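Local coordinates for bartonella effector protein (Bep) substrate of VirB T4SS (PDB 4M16), which probably transfers AMP from ATP onto tyrosine and threonine residues of target proteins, using the N-terminal Fic domain that makes up this chain, at residues D82-F87 with I92-M97; M98-P101 with Y106-H109; L145-N150 with N193-L198. All coordinates share one frame; numbering follows the deposited sequence. Where two conformers were deposited one is given.

How the contacts relate
Contacts 1, 2 and 3 follow one another along the chain of this mostly helical Fic domain. Contact 1 holds its two-stranded sheet, 85-86 with 92-93, at the periphery. The chain then runs directly from M97 into contact 2, a loop closed on itself just before helix 110-126. The centres of these two lie 15 Å apart, and H109 packs on S96 and M97. Contact 3 joins helices 135-152 and 185-197, with its centre 11 Å from that of contact 2; F107 reaches N150 and M196 there, while I100 meets N193. Contacts 1 and 3, 24 Å apart between centres, do not touch, so the contact 2 loop connects hairpin and helical body.

Contact 1: D82-F87 with I92-M97; sequences DLSFAF and IAQMSM
F85 and A93 form the antiparallel hydrogen-bonded pair of a two-stranded hairpin: F85 N donates to A93 O at 2.7 Å, nearly straight at 174°, and A93 N returns a bond to F85 O at 2.9 Å. The next pair, A86 with I92, is non-hydrogen-bonded, and its side chains leave by the face opposite to F85 and A93. On the side of F85 and A93 the A93 methyl meets the edge of the F87 ring, CB to CE2 3.7 Å. F85 CD2 lies over the centre of one face of that ring, and K22 makes a cation-pi contact with F87. Diagonally across the pair, on the A86/I92 side, I92 CG2 rests against S84 CB at 3.8 Å. Q94 stretches across, CG anti to the backbone N (chi1 -163°) and the chain extended, and NE2 donates to D82 O at 3.3 Å. The bond comes from above the D82 carbonyl plane, although the acceptor lies almost in the amide plane of Q94. Water 1 also donates to D82 O and joins it to S96 OG; water 2 donates to L83 O and receives a weak bond from M95 N. The D82 carboxylate bonds T80 and Q114. The result is a short beta hairpin, its open end continued by water bridges; its place ahead of the signature is consistent with the flap that lines up the target segment in Fic enzymes.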
loop_
_atom_site.group_PDB
_atom_site.type_symbol
_atom_site.label_atom_id
_atom_site.label_comp_id
_atom_site.label_asym_id
_atom_site.label_seq_id
_atom_site.Cartn_x
_atom_site.Cartn_y
_atom_site.Cartn_z
ATOM N N ASP A 82 -4.762 12.970 3.451
ATOM C CA ASP A 82 -5.829 13.964 3.350
ATOM C C ASP A 82 -5.803 14.990 4.491
ATOM O O ASP A 82 -6.262 16.127 4.323
ATOM C CB ASP A 82 -7.198 13.299 3.353
ATOM C CG ASP A 82 -7.373 12.306 4.466
ATOM O OD1 ASP A 82 -6.514 11.406 4.640
ATOM O OD2 ASP A 82 -8.401 12.373 5.154
ATOM N N LEU A 83 -5.283 14.584 5.643
ATOM C CA LEU A 83 -5.339 15.436 6.812
ATOM C C LEU A 83 -4.113 16.350 6.812
ATOM O O LEU A 83 -3.022 15.948 6.465
ATOM C CB LEU A 83 -5.393 14.582 8.078
ATOM C CG LEU A 83 -6.711 13.770 8.232
ATOM C CD1 LEU A 83 -6.573 12.807 9.394
ATOM C CD2 LEU A 83 -7.938 14.656 8.438
ATOM N N SER A 84 -4.306 17.585 7.193
ATOM C CA SER A 84 -3.195 18.480 7.478
ATOM C C SER A 84 -2.339 17.887 8.558
ATOM O O SER A 84 -2.864 17.518 9.632
ATOM C CB SER A 84 -3.723 19.823 7.959
ATOM O OG SER A 84 -4.312 20.434 6.854
ATOM N N PHE A 85 -1.046 17.785 8.299
ATOM C CA PHE A 85 -0.135 17.182 9.253
ATOM C C PHE A 85 0.785 18.211 9.961
ATOM O O PHE A 85 1.568 18.919 9.323
ATOM C CB PHE A 85 0.707 16.074 8.658
ATOM C CG PHE A 85 1.493 15.370 9.705
ATOM C CD1 PHE A 85 0.854 14.502 10.569
ATOM C CD2 PHE A 85 2.822 15.689 9.949
ATOM C CE1 PHE A 85 1.531 13.878 11.612
ATOM C CE2 PHE A 85 3.519 15.066 10.982
ATOM C CZ PHE A 85 2.878 14.185 11.824
ATOM N N ALA A 86 0.669 18.272 11.281
ATOM C CA ALA A 86 1.458 19.211 12.090
ATOM C C ALA A 86 2.786 18.571 12.502
ATOM O O ALA A 86 2.807 17.709 13.391
ATOM C CB ALA A 86 0.660 19.627 13.330
ATOM N N PHE A 87 3.878 18.968 11.867
ATOM C CA PHE A 87 5.232 18.506 12.233
ATOM C C PHE A 87 5.671 19.141 13.545
ATOM O O PHE A 87 5.262 20.248 13.892
ATOM C CB PHE A 87 6.276 18.864 11.140
ATOM C CG PHE A 87 6.336 17.906 9.942
ATOM C CD1 PHE A 87 7.083 16.721 10.043
ATOM C CD2 PHE A 87 5.669 18.162 8.734
ATOM C CE1 PHE A 87 7.195 15.830 8.996
ATOM C CE2 PHE A 87 5.738 17.241 7.665
ATOM C CZ PHE A 87 6.519 16.075 7.805
ATOM N N ILE A 92 3.096 22.811 8.683
ATOM C CA ILE A 92 1.926 22.002 8.435
ATOM C C ILE A 92 1.980 21.576 6.986
ATOM O O ILE A 92 2.229 22.386 6.096
ATOM C CB ILE A 92 0.615 22.751 8.784
ATOM C CG1 ILE A 92 0.621 23.090 10.282
ATOM C CG2 ILE A 92 -0.628 21.927 8.404
ATOM C CD1 ILE A 92 -0.465 24.026 10.676
ATOM N N ALA A 93 1.779 20.289 6.772
ATOM C CA ALA A 93 1.968 19.698 5.478
ATOM C C ALA A 93 0.705 19.030 5.023
ATOM O O ALA A 93 -0.162 18.612 5.836
ATOM C CB ALA A 93 3.132 18.713 5.502
ATOM N N GLN A 94 0.608 18.918 3.701
ATOM C CA GLN A 94 -0.557 18.376 3.066
ATOM C C GLN A 94 -0.202 17.805 1.718
ATOM O O GLN A 94 0.754 18.222 1.101
ATOM C CB GLN A 94 -1.628 19.441 2.904
ATOM C CG GLN A 94 -2.947 18.757 2.628
ATOM C CD GLN A 94 -4.080 19.662 2.951
ATOM O OE1 GLN A 94 -3.945 20.920 2.844
ATOM N NE2 GLN A 94 -5.164 19.069 3.466
ATOM N N MET A 95 -0.921 16.771 1.308
ATOM C CA MET A 95 -0.692 16.194 -0.005
ATOM C C MET A 95 -1.994 15.745 -0.627
ATOM O O MET A 95 -2.248 14.563 -0.697
ATOM C CB MET A 95 0.291 15.038 0.108
ATOM C CG MET A 95 0.737 14.445 -1.218
ATOM S SD MET A 95 1.886 15.591 -1.974
ATOM C CE MET A 95 2.823 14.522 -3.051
ATOM N N SER A 96 -2.824 16.680 -1.040
ATOM C CA SER A 96 -4.156 16.291 -1.610
ATOM C C SER A 96 -4.039 15.482 -2.929
ATOM O O SER A 96 -4.843 14.582 -3.216
ATOM C CB SER A 96 -5.079 17.520 -1.778
ATOM O OG SER A 96 -5.296 18.107 -0.496
ATOM N N MET A 97 -3.061 15.824 -3.755
ATOM C CA MET A 97 -2.922 15.223 -5.072
ATOM C C MET A 97 -1.594 14.484 -5.223
ATOM O O MET A 97 -0.540 15.001 -4.859
ATOM C CB MET A 97 -3.063 16.310 -6.170
ATOM C CG MET A 97 -4.476 16.832 -6.282
ATOM S SD MET A 97 -4.763 17.800 -7.752
ATOM C CE MET A 97 -3.815 19.232 -7.292
HETATM O O HOH W 1 -6.541 16.607 1.075
HETATM O O HOH W 2 -1.101 15.743 4.402
#

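Contact 2: M98-P101 with Y106-H109; sequences MKIP and YFAH
K99 lays its aliphatic chain over one face of the Y106 ring, the two side chains running side by side in the same direction. CB makes the CH-pi contact, 3.9 Å from the ring centroid and offset toward the rim, and CD follows the ring outward to lie 3.6 Å from Y106 CZ. This course starts from chi1 63°, which sets K99 CG between the backbone N and the carbonyl carbon; a bend at chi4 then brings NZ to T103 O, in the turn between the segments. Beneath the side chains a single backbone bridge brings K99 and Y106 within 4.0 Å, CA to CA. F107 N donates to M98 O at 2.9 Å, while the Y106 CA contributes a C-H contact to the same oxygen. Water 3 joins M98 N to F107 O. The F107 ring meets M98 CB through CD2, at 4.0 Å, and I100 CG1 through CZ, also at 4.0 Å; I100 crosses the phenyl group at about a right angle. F107 also stacks on H153, the histidine at the start of the Fic signature. Between 98-101 and 106-109, then, one direct backbone bond and one bridging water supply the polar links and the rest is apolar and CH-pi contact, while T103 adds polar bonds to K99 NZ and I100 O in the turn.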
loop_
_atom_site.group_PDB
_atom_site.type_symbol
_atom_site.label_atom_id
_atom_site.label_comp_id
_atom_site.label_asym_id
_atom_site.label_seq_id
_atom_site.Cartn_x
_atom_site.Cartn_y
_atom_site.Cartn_z
ATOM N N MET A 98 -1.693 13.260 -5.723
ATOM C CA MET A 98 -0.549 12.401 -6.011
ATOM C C MET A 98 -0.820 11.650 -7.307
ATOM O O MET A 98 -1.950 11.272 -7.609
ATOM C CB MET A 98 -0.341 11.407 -4.877
ATOM C CG MET A 98 -0.103 12.082 -3.545
ATOM S SD MET A 98 0.670 10.992 -2.320
ATOM C CE MET A 98 2.377 10.934 -2.881
ATOM N N LYS A 99 0.199 11.482 -8.117
ATOM C CA LYS A 99 0.018 10.834 -9.378
ATOM C C LYS A 99 1.109 9.833 -9.613
ATOM O O LYS A 99 2.060 9.736 -8.806
ATOM C CB LYS A 99 -0.067 11.888 -10.479
ATOM C CG LYS A 99 1.149 12.736 -10.690
ATOM C CD LYS A 99 0.799 13.845 -11.669
ATOM C CE LYS A 99 2.007 14.611 -12.158
ATOM N NZ LYS A 99 3.082 13.657 -12.462
ATOM N N ILE A 100 0.951 9.059 -10.672
ATOM C CA ILE A 100 1.989 8.114 -11.114
ATOM C C ILE A 100 3.057 8.954 -11.781
ATOM O O ILE A 100 2.764 9.693 -12.745
ATOM C CB ILE A 100 1.427 7.001 -12.042
ATOM C CG1 ILE A 100 0.467 6.123 -11.266
ATOM C CG2 ILE A 100 2.524 6.117 -12.581
ATOM C CD1 ILE A 100 -0.263 5.090 -12.119
ATOM N N PRO A 101 4.307 8.872 -11.269
ATOM C CA PRO A 101 5.350 9.700 -11.884
ATOM C C PRO A 101 5.431 9.473 -13.412
ATOM O O PRO A 101 5.254 8.347 -13.858
ATOM C CB PRO A 101 6.674 9.258 -11.170
ATOM C CG PRO A 101 6.290 8.330 -10.060
ATOM C CD PRO A 101 4.829 7.941 -10.232
ATOM N N TYR A 106 -3.833 10.119 -11.761
ATOM C CA TYR A 106 -3.830 10.435 -10.318
ATOM C C TYR A 106 -4.428 9.314 -9.475
ATOM O O TYR A 106 -5.302 8.578 -9.908
ATOM C CB TYR A 106 -4.578 11.745 -10.036
ATOM C CG TYR A 106 -3.878 12.944 -10.611
ATOM C CD1 TYR A 106 -3.955 13.233 -11.946
ATOM C CD2 TYR A 106 -3.118 13.786 -9.794
ATOM C CE1 TYR A 106 -3.302 14.334 -12.481
ATOM C CE2 TYR A 106 -2.436 14.879 -10.322
ATOM C CZ TYR A 106 -2.552 15.134 -11.668
ATOM O OH TYR A 106 -1.925 16.218 -12.215
ATOM N N PHE A 107 -3.861 9.168 -8.293
ATOM C CA PHE A 107 -4.492 8.452 -7.191
ATOM C C PHE A 107 -5.682 9.287 -6.695
ATOM O O PHE A 107 -5.952 10.390 -7.173
ATOM C CB PHE A 107 -3.462 8.232 -6.066
ATOM C CG PHE A 107 -2.334 7.368 -6.490
ATOM C CD1 PHE A 107 -2.530 6.001 -6.722
ATOM C CD2 PHE A 107 -1.071 7.925 -6.761
ATOM C CE1 PHE A 107 -1.457 5.208 -7.152
ATOM C CE2 PHE A 107 -0.045 7.138 -7.195
ATOM C CZ PHE A 107 -0.237 5.782 -7.383
ATOM N N ALA A 108 -6.403 8.750 -5.749
ATOM C CA ALA A 108 -7.532 9.456 -5.174
ATOM C C ALA A 108 -7.122 10.827 -4.647
ATOM O O ALA A 108 -6.061 11.007 -4.032
ATOM C CB ALA A 108 -8.112 8.649 -4.052
ATOM N N HIS A 109 -8.003 11.775 -4.857
ATOM C CA HIS A 109 -7.847 13.097 -4.271
ATOM C C HIS A 109 -8.062 13.004 -2.761
ATOM O O HIS A 109 -8.865 12.214 -2.273
ATOM C CB HIS A 109 -8.841 14.089 -4.956
ATOM C CG HIS A 109 -8.545 15.538 -4.642
ATOM N ND1 HIS A 109 -8.862 16.107 -3.426
ATOM C CD2 HIS A 109 -7.911 16.501 -5.343
ATOM C CE1 HIS A 109 -8.478 17.372 -3.408
ATOM N NE2 HIS A 109 -7.918 17.649 -4.574
HETATM O O HOH W 3 -4.594 12.591 -6.119
#

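Contact 3: L145-N150 with N193-L198; sequences LFSFLN and NDAMAL
The N150 carboxamide meets M196 over one side of its plane: the sulfur SD stands 3.7 Å from ND2 and well above the amide, whereas water 4 approaches ND2 close to that plane. At the other end of the group, OD1 accepts from Q163 NE2. This is a helix-helix contact of the Fic fold, between helix 135-152, which leads into the Fic signature, and the last turns of helix 185-197. N150 reaches across because its CG is anti to the backbone N (chi1 -177°), and the bonds at the two ends of its amide should hold the group's rotation. M196 arrives obliquely, and a bend at chi3 turns its methyl toward the loop that carries I105 and F107. One helical turn earlier than N150, S147 faces A195 where the backbones of the two segments come nearest, 6.4 Å between CA atoms. Small side chains allow this approach: S147 OG lies 3.9 Å from A195 CB. The hydroxyl is bonded to V143 O in its own helix, so its contact with the A195 methyl is plain van der Waals, and M207 of helix 200-214 packs against both residues. Beyond the N150 side chain, its backbone O accepts from H153 ND1, which probably helps orient that histidine at the start of the signature. Between the two segments the polar link is water 4, which accepts from N150 ND2 at 3.0 Å and donates to N193 OD1 at 2.9 Å.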
loop_
_atom_site.group_PDB
_atom_site.type_symbol
_atom_site.label_atom_id
_atom_site.label_comp_id
_atom_site.label_asym_id
_atom_site.label_seq_id
_atom_site.Cartn_x
_atom_site.Cartn_y
_atom_site.Cartn_z
ATOM N N LEU A 145 -10.286 -5.484 -4.660
ATOM C CA LEU A 145 -9.960 -4.763 -3.444
ATOM C C LEU A 145 -8.551 -4.192 -3.430
ATOM O O LEU A 145 -8.327 -3.039 -3.003
ATOM C CB LEU A 145 -10.205 -5.663 -2.213
ATOM C CG LEU A 145 -11.622 -5.661 -1.650
ATOM C CD1 LEU A 145 -11.697 -6.805 -0.642
ATOM C CD2 LEU A 145 -12.023 -4.329 -0.983
ATOM N N PHE A 146 -7.596 -4.993 -3.898
ATOM C CA PHE A 146 -6.218 -4.515 -4.059
ATOM C C PHE A 146 -6.030 -3.361 -5.075
ATOM O O PHE A 146 -5.423 -2.327 -4.713
ATOM C CB PHE A 146 -5.262 -5.681 -4.348
ATOM C CG PHE A 146 -3.809 -5.268 -4.332
ATOM C CD1 PHE A 146 -3.229 -4.737 -5.465
ATOM C CD2 PHE A 146 -3.043 -5.433 -3.213
ATOM C CE1 PHE A 146 -1.930 -4.328 -5.452
ATOM C CE2 PHE A 146 -1.716 -5.011 -3.189
ATOM C CZ PHE A 146 -1.145 -4.500 -4.319
ATOM N N SER A 147 -6.676 -3.454 -6.228
ATOM C CA SER A 147 -6.688 -2.325 -7.172
ATOM C C SER A 147 -7.318 -1.082 -6.541
ATOM O O SER A 147 -6.864 0.039 -6.763
ATOM C CB SER A 147 -7.454 -2.633 -8.437
ATOM O OG SER A 147 -6.862 -3.721 -9.114
ATOM N N PHE A 148 -8.370 -1.272 -5.762
ATOM C CA PHE A 148 -9.067 -0.147 -5.171
ATOM C C PHE A 148 -8.123 0.533 -4.152
ATOM O O PHE A 148 -7.897 1.729 -4.220
ATOM C CB PHE A 148 -10.402 -0.595 -4.542
ATOM C CG PHE A 148 -11.213 0.529 -3.882
ATOM C CD1 PHE A 148 -11.200 1.833 -4.368
ATOM C CD2 PHE A 148 -12.073 0.233 -2.797
ATOM C CE1 PHE A 148 -11.992 2.830 -3.775
ATOM C CE2 PHE A 148 -12.835 1.229 -2.201
ATOM C CZ PHE A 148 -12.798 2.530 -2.704
ATOM N N LEU A 149 -7.533 -0.240 -3.241
ATOM C CA LEU A 149 -6.651 0.337 -2.270
ATOM C C LEU A 149 -5.418 0.982 -2.936
ATOM O O LEU A 149 -5.018 2.063 -2.517
ATOM C CB LEU A 149 -6.252 -0.685 -1.187
ATOM C CG LEU A 149 -5.311 -0.107 -0.104
ATOM C CD1 LEU A 149 -6.002 1.001 0.645
ATOM C CD2 LEU A 149 -4.803 -1.199 0.830
ATOM N N ASN A 150 -4.837 0.337 -3.956
ATOM C CA ASN A 150 -3.728 0.901 -4.722
ATOM C C ASN A 150 -4.140 2.300 -5.250
ATOM O O ASN A 150 -3.379 3.246 -5.157
ATOM C CB ASN A 150 -3.292 -0.012 -5.867
ATOM C CG ASN A 150 -2.102 0.542 -6.617
ATOM O OD1 ASN A 150 -0.999 0.691 -6.034
ATOM N ND2 ASN A 150 -2.308 0.893 -7.879
ATOM N N ASN A 193 0.305 -0.081 -12.137
ATOM C CA ASN A 193 0.195 1.035 -13.064
ATOM C C ASN A 193 -0.835 0.690 -14.169
ATOM O O ASN A 193 -1.701 1.502 -14.487
ATOM C CB ASN A 193 1.564 1.478 -13.578
ATOM C CG ASN A 193 2.439 2.130 -12.475
ATOM O OD1 ASN A 193 1.991 2.488 -11.367
ATOM N ND2 ASN A 193 3.702 2.303 -12.798
ATOM N N ASP A 194 -0.815 -0.532 -14.683
ATOM C CA ASP A 194 -1.846 -0.937 -15.662
ATOM C C ASP A 194 -3.287 -0.882 -15.125
ATOM O O ASP A 194 -4.223 -0.531 -15.876
ATOM C CB ASP A 194 -1.575 -2.345 -16.224
ATOM C CG ASP A 194 -0.470 -2.376 -17.275
ATOM O OD1 ASP A 194 0.092 -1.338 -17.629
ATOM O OD2 ASP A 194 -0.170 -3.488 -17.743
ATOM N N ALA A 195 -3.478 -1.274 -13.870
ATOM C CA ALA A 195 -4.800 -1.226 -13.235
ATOM C C ALA A 195 -5.355 0.195 -13.263
ATOM O O ALA A 195 -6.551 0.370 -13.460
ATOM C CB ALA A 195 -4.761 -1.780 -11.803
ATOM N N MET A 196 -4.496 1.199 -13.117
ATOM C CA MET A 196 -4.960 2.597 -13.158
ATOM C C MET A 196 -5.005 3.189 -14.550
ATOM O O MET A 196 -5.855 4.052 -14.814
ATOM C CB MET A 196 -4.149 3.497 -12.195
ATOM C CG MET A 196 -4.650 3.288 -10.757
ATOM S SD MET A 196 -3.523 3.961 -9.588
ATOM C CE MET A 196 -3.621 5.715 -10.005
ATOM N N ALA A 197 -4.100 2.731 -15.431
ATOM C CA ALA A 197 -3.936 3.343 -16.768
ATOM C C ALA A 197 -4.954 2.792 -17.782
ATOM O O ALA A 197 -5.548 3.551 -18.539
ATOM C CB ALA A 197 -2.516 3.165 -17.303
ATOM N N LEU A 198 -5.149 1.485 -17.774
ATOM C CA LEU A 198 -5.989 0.827 -18.750
ATOM C C LEU A 198 -7.477 0.891 -18.332
ATOM O O LEU A 198 -7.805 1.461 -17.321
ATOM C CB LEU A 198 -5.539 -0.639 -18.910
ATOM C CG LEU A 198 -4.069 -0.892 -19.306
ATOM C CD1 LEU A 198 -3.802 -2.393 -19.200
ATOM C CD2 LEU A 198 -3.732 -0.326 -20.683
HETATM O O HOH W 4 -0.200 2.402 -9.434
#